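Local coordinates for exopolysaccharide biosynthesis protein (Pantoea stewartii subsp. stewartii DC283, PDB 6TGF), which modifies the glycans of the bacterial biofilm, probably as an exopolysaccharide hydrolase with a parallel beta-helix fold like that of phage tailspikes, at residues 257-260 / 261-264; 73-76 / 77-80; 107-110 / 111-115. One frame throughout, in Å; residues are numbered along the deposited sequence.

Interaction 1 (257-260 / 261-264); sequences AMYQ and WSQQ
The phenol ring of Tyr259 carries Gln263 on one face, with CG 3.9 Å from the ring centroid and only 15° off the ring normal, a CH-pi contact one helical turn apart. Phe285 and Phe293 also meet this ring, both with their planes strongly inclined to it. The Trp261 indole is approached at its edge, near its plane, by Met258 O, which lies 3.6 Å from CE3; Phe241 packs against the same indole from outside the helix. The amides of Gln260 and Gln264, also flat, run side by side in the same direction and stack with their planes 22° apart.

Gln263 reaches the ring because chi1 (-68°) sets CG over the phenol, and the bend at chi2 then brings the amide to the hydroxyl end of the ring. Its NE2 is hydrogen-bonded to Phe292 O, so strand 290-296 holds the tip of the side chain whose CG lies over the ring. Beneath the ring, Tyr259 O takes two donors: Gln263 N at 2.9 Å, the regular helical bond, and Ser262 OG at 2.6 Å. The serine hydroxyl is thus turned back onto the helix backbone and satisfied there although the residue is buried.

Tyr259 and Met258 face strand 271-272, whereas Gln260 and Gln264 look outward. Such an amphipathic helix, laid just ahead of the first coils, is typical of the N-terminal cap of a parallel beta-helix.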
ATOM      1  N   ALA B 257      -2.143  -5.793 -34.952  1.00 34.03           N
ATOM      2  CA  ALA B 257      -2.387  -7.222 -35.260  1.00 34.29           C
ATOM      3  C   ALA B 257      -2.650  -7.999 -33.965  1.00 34.74           C
ATOM      4  O   ALA B 257      -3.677  -8.711 -33.898  1.00 34.68           O
ATOM      5  CB  ALA B 257      -1.217  -7.800 -36.018  1.00 34.14           C
ATOM      6  N   MET B 258      -1.754  -7.868 -32.978  1.00 35.15           N
ATOM      7  CA  MET B 258      -1.835  -8.580 -31.674  1.00 35.51           C
ATOM      8  C   MET B 258      -3.084  -8.112 -30.920  1.00 36.26           C
ATOM      9  O   MET B 258      -3.720  -8.958 -30.259  1.00 36.29           O
ATOM     10  CB  MET B 258      -0.596  -8.332 -30.807  1.00 35.26           C
ATOM     11  CG  MET B 258      -0.557  -9.208 -29.568  1.00 35.08           C
ATOM     12  SD  MET B 258       1.004  -9.104 -28.665  1.00 35.03           S
ATOM     13  CE  MET B 258       0.834 -10.504 -27.560  1.00 35.10           C
ATOM     14  N   TYR B 259      -3.419  -6.822 -31.015  1.00 37.20           N
ATOM     15  CA  TYR B 259      -4.623  -6.233 -30.375  1.00 38.05           C
ATOM     16  C   TYR B 259      -5.879  -6.886 -30.957  1.00 38.71           C
ATOM     17  O   TYR B 259      -6.678  -7.445 -30.185  1.00 38.87           O
ATOM     18  CB  TYR B 259      -4.705  -4.717 -30.566  1.00 38.31           C
ATOM     19  CG  TYR B 259      -5.888  -4.108 -29.856  1.00 38.70           C
ATOM     20  CD1 TYR B 259      -6.009  -4.230 -28.483  1.00 38.75           C
ATOM     21  CD2 TYR B 259      -6.902  -3.457 -30.541  1.00 39.12           C
ATOM     22  CE1 TYR B 259      -7.092  -3.704 -27.802  1.00 39.03           C
ATOM     23  CE2 TYR B 259      -7.992  -2.917 -29.874  1.00 39.37           C
ATOM     24  CZ  TYR B 259      -8.086  -3.041 -28.498  1.00 39.34           C
ATOM     25  OH  TYR B 259      -9.138  -2.521 -27.804  1.00 39.66           O
ATOM     26  N   GLN B 260      -6.037  -6.812 -32.281  1.00 39.48           N
ATOM     27  CA  GLN B 260      -7.240  -7.307 -33.001  1.00 40.26           C
ATOM     28  C   GLN B 260      -7.381  -8.817 -32.770  1.00 40.30           C
ATOM     29  O   GLN B 260      -8.528  -9.277 -32.628  1.00 40.48           O
ATOM     30  CB  GLN B 260      -7.170  -6.975 -34.493  1.00 40.83           C
ATOM     31  CG  GLN B 260      -8.542  -6.877 -35.145  1.00 41.57           C
ATOM     32  CD  GLN B 260      -8.527  -7.279 -36.601  1.00 42.28           C
ATOM     33  OE1 GLN B 260      -8.059  -8.358 -36.962  1.00 42.70           O
ATOM     34  NE2 GLN B 260      -9.054  -6.413 -37.452  1.00 42.72           N
ATOM     35  N   TRP B 261      -6.261  -9.548 -32.726  1.00 40.39           N
ATOM     36  CA  TRP B 261      -6.220 -10.999 -32.391  1.00 40.61           C
ATOM     37  C   TRP B 261      -6.831 -11.223 -31.002  1.00 41.18           C
ATOM     38  O   TRP B 261      -7.756 -12.049 -30.894  1.00 41.72           O
ATOM     39  CB  TRP B 261      -4.792 -11.559 -32.461  1.00 40.10           C
ATOM     40  CG  TRP B 261      -4.666 -12.918 -31.842  1.00 39.80           C
ATOM     41  CD1 TRP B 261      -4.994 -14.114 -32.412  1.00 39.85           C
ATOM     42  CD2 TRP B 261      -4.202 -13.223 -30.514  1.00 39.55           C
ATOM     43  NE1 TRP B 261      -4.759 -15.139 -31.536  1.00 39.84           N
ATOM     44  CE2 TRP B 261      -4.273 -14.625 -30.365  1.00 39.62           C
ATOM     45  CE3 TRP B 261      -3.735 -12.455 -29.442  1.00 39.48           C
ATOM     46  CZ2 TRP B 261      -3.889 -15.267 -29.188  1.00 39.70           C
ATOM     47  CZ3 TRP B 261      -3.355 -13.091 -28.279  1.00 39.51           C
ATOM     48  CH2 TRP B 261      -3.433 -14.479 -28.157  1.00 39.59           C
ATOM     49  N   SER B 262      -6.322 -10.514 -29.988  1.00 41.60           N
ATOM     50  CA  SER B 262      -6.723 -10.643 -28.561  1.00 42.23           C
ATOM     51  C   SER B 262      -8.206 -10.297 -28.389  1.00 43.13           C
ATOM     52  O   SER B 262      -8.862 -10.935 -27.546  1.00 43.21           O
ATOM     53  CB  SER B 262      -5.858  -9.783 -27.677  1.00 41.93           C
ATOM     54  OG  SER B 262      -6.167  -8.408 -27.848  1.00 41.86           O
ATOM     55  N   GLN B 263      -8.705  -9.316 -29.150  1.00 44.39           N
ATOM     56  CA  GLN B 263     -10.130  -8.885 -29.146  1.00 45.62           C
ATOM     57  C   GLN B 263     -11.000  -9.995 -29.749  1.00 46.75           C
ATOM     58  O   GLN B 263     -11.972 -10.406 -29.085  1.00 47.04           O
ATOM     59  CB  GLN B 263     -10.304  -7.575 -29.920  1.00 45.81           C
ATOM     60  CG  GLN B 263      -9.653  -6.371 -29.250  1.00 45.85           C
ATOM     61  CD  GLN B 263     -10.288  -6.013 -27.928  1.00 46.21           C
ATOM     62  OE1 GLN B 263     -11.492  -6.165 -27.730  1.00 46.87           O
ATOM     63  NE2 GLN B 263      -9.478  -5.521 -27.005  1.00 46.16           N
ATOM     64  N   GLN B 264     -10.654 -10.462 -30.954  1.00 47.82           N
ATOM     65  CA  GLN B 264     -11.400 -11.514 -31.701  1.00 48.97           C
ATOM     66  C   GLN B 264     -11.341 -12.846 -30.940  1.00 49.52           C
ATOM     67  O   GLN B 264     -12.333 -13.599 -31.001  1.00 50.06           O
ATOM     68  CB  GLN B 264     -10.836 -11.687 -33.113  1.00 49.31           C
ATOM     69  CG  GLN B 264     -11.265 -10.589 -34.080  1.00 49.77           C
ATOM     70  CD  GLN B 264     -10.836 -10.857 -35.504  1.00 50.15           C
ATOM     71  OE1 GLN B 264     -11.334 -10.243 -36.445  1.00 50.68           O
ATOM     72  NE2 GLN B 264      -9.904 -11.780 -35.677  1.00 50.07           N
TER

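Interaction 2 (73-76 / 77-80); sequences IGRA and GSDA
Arg75 and Ser78 face each other across a tight reversal of the chain, and the arginine side chain can be followed the whole way over it. Its CB lies 4.0 Å from Ser78 OG. From there CG heads away from the backbone nitrogen (chi1 -169°) and the chain runs out extended as far as CD, until a bend at chi3 swings NE and the guanidinium back over the turn. At the tip, NH1 comes to 3.9 Å from Ser78 CB, an oblique approach, while Ser78 OG sits above one face of the guanidinium, out toward its rim. Serine and arginine therefore touch at both ends of the arginine chain. Asn85 lies against both side chains.

The serine hydroxyl turns to the backbone instead of the guanidinium: OG donates to Arg75 O at 2.7 Å, tilted 20° from the carbonyl plane. Residues 75 to 78 form a type II beta turn, with Gly77 in the third position at the positive phi this turn class requires. The turn's own bond, Ser78 N to the same Arg75 O, is weak at 3.3 Å, so the hydroxyl supplies the shorter grip on that carbonyl oxygen. The reversal carries the chain away from the end of strand 69-74 in the head-binding region.

Beyond the turn the two arms run nearly antiparallel. Gly74 has no side chain, and Ala80 comes in close against it, with CB 3.3 Å from Gly74 N and 3.5 Å from Gly74 CA. Ala80 also touches Ala129 of strand 129-134, the same residue that shares a backbone hydrogen bond with Gly74.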
ATOM      1  N   ILE B  73       0.255 -39.734 -56.215  1.00 43.25           N
ATOM      2  CA  ILE B  73      -0.919 -38.846 -55.956  1.00 43.19           C
ATOM      3  C   ILE B  73      -2.168 -39.599 -56.426  1.00 43.58           C
ATOM      4  O   ILE B  73      -2.337 -39.747 -57.651  1.00 43.64           O
ATOM      5  CB  ILE B  73      -0.770 -37.483 -56.666  1.00 42.86           C
ATOM      6  CG1 ILE B  73       0.645 -36.908 -56.547  1.00 42.57           C
ATOM      7  CG2 ILE B  73      -1.823 -36.502 -56.171  1.00 42.81           C
ATOM      8  CD1 ILE B  73       1.066 -36.565 -55.137  1.00 42.53           C
ATOM      9  N   GLY B  74      -2.992 -40.071 -55.486  1.00 44.23           N
ATOM     10  CA  GLY B  74      -4.162 -40.927 -55.765  1.00 44.74           C
ATOM     11  C   GLY B  74      -5.465 -40.287 -55.322  1.00 45.01           C
ATOM     12  O   GLY B  74      -5.416 -39.206 -54.702  1.00 44.77           O
ATOM     13  N   ARG B  75      -6.591 -40.939 -55.628  1.00 45.62           N
ATOM     14  CA  ARG B  75      -7.957 -40.480 -55.264  1.00 46.23           C
ATOM     15  C   ARG B  75      -8.087 -40.444 -53.738  1.00 46.17           C
ATOM     16  O   ARG B  75      -7.578 -41.374 -53.081  1.00 46.03           O
ATOM     17  CB  ARG B  75      -9.023 -41.413 -55.846  1.00 47.04           C
ATOM     18  CG  ARG B  75     -10.442 -40.870 -55.736  1.00 47.65           C
ATOM     19  CD  ARG B  75     -11.516 -41.909 -55.985  1.00 48.39           C
ATOM     20  NE  ARG B  75     -10.996 -43.108 -56.627  1.00 48.54           N
ATOM     21  CZ  ARG B  75     -10.819 -44.285 -56.032  1.00 49.01           C
ATOM     22  NH1 ARG B  75     -11.130 -44.459 -54.759  1.00 49.19           N
ATOM     23  NH2 ARG B  75     -10.331 -45.294 -56.729  1.00 49.30           N
ATOM     24  N   ALA B  76      -8.756 -39.416 -53.209  1.00 46.19           N
ATOM     25  CA  ALA B  76      -9.051 -39.253 -51.767  1.00 46.67           C
ATOM     26  C   ALA B  76      -9.851 -40.466 -51.275  1.00 47.60           C
ATOM     27  O   ALA B  76     -10.912 -40.753 -51.867  1.00 48.07           O
ATOM     28  CB  ALA B  76      -9.796 -37.961 -51.535  1.00 46.54           C
ATOM     29  N   GLY B  77      -9.333 -41.162 -50.254  1.00 48.07           N
ATOM     30  CA  GLY B  77      -9.980 -42.313 -49.593  1.00 48.89           C
ATOM     31  C   GLY B  77      -9.369 -43.649 -49.989  1.00 49.41           C
ATOM     32  O   GLY B  77      -9.948 -44.684 -49.602  1.00 50.09           O
ATOM     33  N   SER B  78      -8.245 -43.644 -50.717  1.00 49.45           N
ATOM     34  CA  SER B  78      -7.577 -44.857 -51.265  1.00 49.89           C
ATOM     35  C   SER B  78      -6.076 -44.836 -50.953  1.00 49.96           C
ATOM     36  O   SER B  78      -5.548 -43.751 -50.658  1.00 49.46           O
ATOM     37  CB  SER B  78      -7.808 -44.966 -52.749  1.00 49.87           C
ATOM     38  OG  SER B  78      -7.083 -43.965 -53.451  1.00 49.23           O
ATOM     39  N   ASP B  79      -5.424 -46.001 -51.020  1.00 50.64           N
ATOM     40  CA  ASP B  79      -3.945 -46.126 -51.105  1.00 50.83           C
ATOM     41  C   ASP B  79      -3.538 -45.753 -52.535  1.00 50.88           C
ATOM     42  O   ASP B  79      -3.906 -46.500 -53.463  1.00 51.24           O
ATOM     43  CB  ASP B  79      -3.471 -47.530 -50.714  1.00 51.26           C
ATOM     44  CG  ASP B  79      -1.962 -47.726 -50.770  1.00 51.21           C
ATOM     45  OD1 ASP B  79      -1.247 -46.741 -51.037  1.00 50.98           O
ATOM     46  OD2 ASP B  79      -1.512 -48.867 -50.546  1.00 51.45           O
ATOM     47  N   ALA B  80      -2.811 -44.642 -52.697  1.00 50.61           N
ATOM     48  CA  ALA B  80      -2.471 -44.018 -53.998  1.00 50.60           C
ATOM     49  C   ALA B  80      -1.544 -44.923 -54.823  1.00 50.80           C
ATOM     50  O   ALA B  80      -1.441 -44.690 -56.041  1.00 50.54           O
ATOM     51  CB  ALA B  80      -1.842 -42.664 -53.768  1.00 50.26           C
TER

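Interaction 3 (107-110 / 111-115); sequences LNKG and NFDQF. With EDO (1,2-ethanediol), chain C.
Asn108 OD1 accepts from Asn111 N at 2.9 Å, an N-H...O angle of 160°, and so caps the start of helix 109-117. The cap amide can bend round to that N-H because CG sits between the backbone nitrogen and the carbonyl carbon (chi1 56°). Asn108 O also serves the helix, taking Phe112 N at 2.8 Å. Above the cap backbone lies the Phe112 ring, with Asn108 N 4.1 Å from its plane and toward the rim; the ring's CZ meets Leu107 CB at 3.8 Å.

On the outer side, the Lys109 chain crosses Asp113, and CG passes 3.3 Å from OD2. The ammonium itself stays farther off: NZ to OD2 is 3.8 Å, a long salt bridge. Asp113 OD1 is held by Trp64 NE1 and also accepts from O1 of a bound ethanediol, probably left from crystallisation. One carboxylate thus divides its oxygens between an indole and a lysine, which probably helps it stay charged.

Further out, Asn111 ND2 binds Thr106 O, tying the first turn of the helix back to the strand before it. Leu107 still pairs with Gly69 at the edge of the antiparallel sheet, while Phe112 packs on Val56 of helix 53-57, so the helix start joins the edge of that sheet, through Leu107, to helix 53-57, through Phe112.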
ATOM      1  N   LEU B 107      11.635 -39.326 -57.232  1.00 40.57           N
ATOM      2  CA  LEU B 107      12.256 -38.251 -56.412  1.00 40.83           C
ATOM      3  C   LEU B 107      13.730 -38.587 -56.159  1.00 41.31           C
ATOM      4  O   LEU B 107      14.011 -39.711 -55.707  1.00 41.48           O
ATOM      5  CB  LEU B 107      11.497 -38.108 -55.090  1.00 40.77           C
ATOM      6  CG  LEU B 107      10.002 -37.797 -55.192  1.00 40.48           C
ATOM      7  CD1 LEU B 107       9.438 -37.460 -53.821  1.00 40.44           C
ATOM      8  CD2 LEU B 107       9.727 -36.659 -56.164  1.00 40.32           C
ATOM      9  N   ASN B 108      14.618 -37.635 -56.454  1.00 41.68           N
ATOM     10  CA  ASN B 108      16.085 -37.707 -56.212  1.00 42.19           C
ATOM     11  C   ASN B 108      16.651 -36.288 -56.336  1.00 42.50           C
ATOM     12  O   ASN B 108      15.936 -35.425 -56.883  1.00 42.65           O
ATOM     13  CB  ASN B 108      16.769 -38.705 -57.153  1.00 42.26           C
ATOM     14  CG  ASN B 108      16.525 -38.421 -58.620  1.00 42.00           C
ATOM     15  OD1 ASN B 108      16.644 -37.284 -59.068  1.00 41.99           O
ATOM     16  ND2 ASN B 108      16.198 -39.455 -59.378  1.00 41.90           N
ATOM     17  N   LYS B 109      17.876 -36.052 -55.851  1.00 43.01           N
ATOM     18  CA  LYS B 109      18.497 -34.699 -55.804  1.00 43.13           C
ATOM     19  C   LYS B 109      18.368 -34.025 -57.176  1.00 42.66           C
ATOM     20  O   LYS B 109      17.915 -32.863 -57.217  1.00 42.63           O
ATOM     21  CB  LYS B 109      19.967 -34.760 -55.379  1.00 43.83           C
ATOM     22  CG  LYS B 109      20.702 -33.430 -55.495  1.00 44.33           C
ATOM     23  CD  LYS B 109      21.937 -33.312 -54.637  1.00 45.02           C
ATOM     24  CE  LYS B 109      22.733 -32.061 -54.945  1.00 45.44           C
ATOM     25  NZ  LYS B 109      23.675 -32.272 -56.068  1.00 45.72           N
ATOM     26  N   GLY B 110      18.754 -34.727 -58.247  1.00 42.19           N
ATOM     27  CA  GLY B 110      18.687 -34.233 -59.636  1.00 41.84           C
ATOM     28  C   GLY B 110      17.307 -33.698 -59.976  1.00 41.18           C
ATOM     29  O   GLY B 110      17.224 -32.565 -60.494  1.00 41.14           O
ATOM     30  N   ASN B 111      16.263 -34.481 -59.686  1.00 40.65           N
ATOM     31  CA  ASN B 111      14.840 -34.125 -59.945  1.00 40.22           C
ATOM     32  C   ASN B 111      14.430 -32.951 -59.047  1.00 39.85           C
ATOM     33  O   ASN B 111      13.745 -32.040 -59.554  1.00 39.70           O
ATOM     34  CB  ASN B 111      13.908 -35.326 -59.766  1.00 40.05           C
ATOM     35  CG  ASN B 111      13.938 -36.284 -60.940  1.00 40.04           C
ATOM     36  OD1 ASN B 111      14.741 -36.130 -61.859  1.00 40.07           O
ATOM     37  ND2 ASN B 111      13.062 -37.275 -60.922  1.00 39.91           N
ATOM     38  N   PHE B 112      14.830 -32.971 -57.771  1.00 39.64           N
ATOM     39  CA  PHE B 112      14.562 -31.884 -56.789  1.00 39.47           C
ATOM     40  C   PHE B 112      15.170 -30.574 -57.300  1.00 39.56           C
ATOM     41  O   PHE B 112      14.493 -29.531 -57.221  1.00 39.31           O
ATOM     42  CB  PHE B 112      15.119 -32.222 -55.403  1.00 39.40           C
ATOM     43  CG  PHE B 112      14.339 -33.251 -54.623  1.00 39.30           C
ATOM     44  CD1 PHE B 112      12.952 -33.237 -54.606  1.00 39.14           C
ATOM     45  CD2 PHE B 112      14.997 -34.213 -53.873  1.00 39.51           C
ATOM     46  CE1 PHE B 112      12.242 -34.180 -53.877  1.00 39.14           C
ATOM     47  CE2 PHE B 112      14.286 -35.152 -53.142  1.00 39.54           C
ATOM     48  CZ  PHE B 112      12.910 -35.134 -53.144  1.00 39.33           C
ATOM     49  N   ASP B 113      16.405 -30.636 -57.809  1.00 40.02           N
ATOM     50  CA  ASP B 113      17.156 -29.464 -58.335  1.00 40.17           C
ATOM     51  C   ASP B 113      16.414 -28.903 -59.554  1.00 40.14           C
ATOM     52  O   ASP B 113      16.137 -27.690 -59.557  1.00 40.16           O
ATOM     53  CB  ASP B 113      18.606 -29.835 -58.660  1.00 40.40           C
ATOM     54  CG  ASP B 113      19.454 -30.156 -57.437  1.00 40.43           C
ATOM     55  OD1 ASP B 113      19.161 -29.609 -56.356  1.00 39.95           O
ATOM     56  OD2 ASP B 113      20.404 -30.951 -57.579  1.00 40.66           O
ATOM     57  N   GLN B 114      16.085 -29.760 -60.526  1.00 40.26           N
ATOM     58  CA  GLN B 114      15.380 -29.390 -61.785  1.00 40.40           C
ATOM     59  C   GLN B 114      14.049 -28.703 -61.445  1.00 39.94           C
ATOM     60  O   GLN B 114      13.758 -27.652 -62.055  1.00 40.03           O
ATOM     61  CB  GLN B 114      15.144 -30.628 -62.656  1.00 40.70           C
ATOM     62  CG  GLN B 114      14.837 -30.306 -64.113  1.00 41.16           C
ATOM     63  CD  GLN B 114      16.023 -29.733 -64.851  1.00 41.81           C
ATOM     64  OE1 GLN B 114      17.176 -29.954 -64.491  1.00 42.26           O
ATOM     65  NE2 GLN B 114      15.742 -28.986 -65.907  1.00 42.32           N
ATOM     66  N   PHE B 115      13.286 -29.281 -60.511  1.00 39.42           N
ATOM     67  CA  PHE B 115      11.956 -28.796 -60.050  1.00 38.94           C
ATOM     68  C   PHE B 115      12.087 -27.363 -59.520  1.00 38.97           C
ATOM     69  O   PHE B 115      11.305 -26.488 -59.941  1.00 38.76           O
ATOM     70  CB  PHE B 115      11.388 -29.741 -58.986  1.00 38.52           C
ATOM     71  CG  PHE B 115       9.955 -29.480 -58.595  1.00 38.09           C
ATOM     72  CD1 PHE B 115       8.912 -29.830 -59.440  1.00 37.99           C
ATOM     73  CD2 PHE B 115       9.645 -28.902 -57.374  1.00 37.85           C
ATOM     74  CE1 PHE B 115       7.594 -29.594 -59.079  1.00 37.74           C
ATOM     75  CE2 PHE B 115       8.327 -28.671 -57.013  1.00 37.62           C
ATOM     76  CZ  PHE B 115       7.305 -29.016 -57.865  1.00 37.62           C
TER
HETATM   77  C1  EDO C 813      21.206 -29.392 -52.980  1.00 72.81           C
HETATM   78  O1  EDO C 813      20.841 -28.370 -53.886  1.00 72.34           O
HETATM   79  C2  EDO C 813      21.518 -28.886 -51.619  1.00 73.11           C
HETATM   80  O2  EDO C 813      20.447 -28.188 -51.007  1.00 73.06           O

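From the N terminus the order is interaction 2, interaction 3, interaction 1, strictly in series with no nesting or crossing. Interaction 2 closes the turn that leaves strand 69-74; interaction 3 marks the switch from strand 105-107 into helix 109-117. Those two strands are antiparallel neighbours, so the two contacts lie at opposite ends of the pair, their centres about 24 Å apart within the head-binding region. Interaction 1 comes much later, in helix 252-265 ahead of the beta-helix coils, its centre about 40 Å from that of interaction 2. Each contact is local: interactions 2 and 3 lie in the N-terminal head-binding region, and interaction 1 belongs to the start of the central beta-helix.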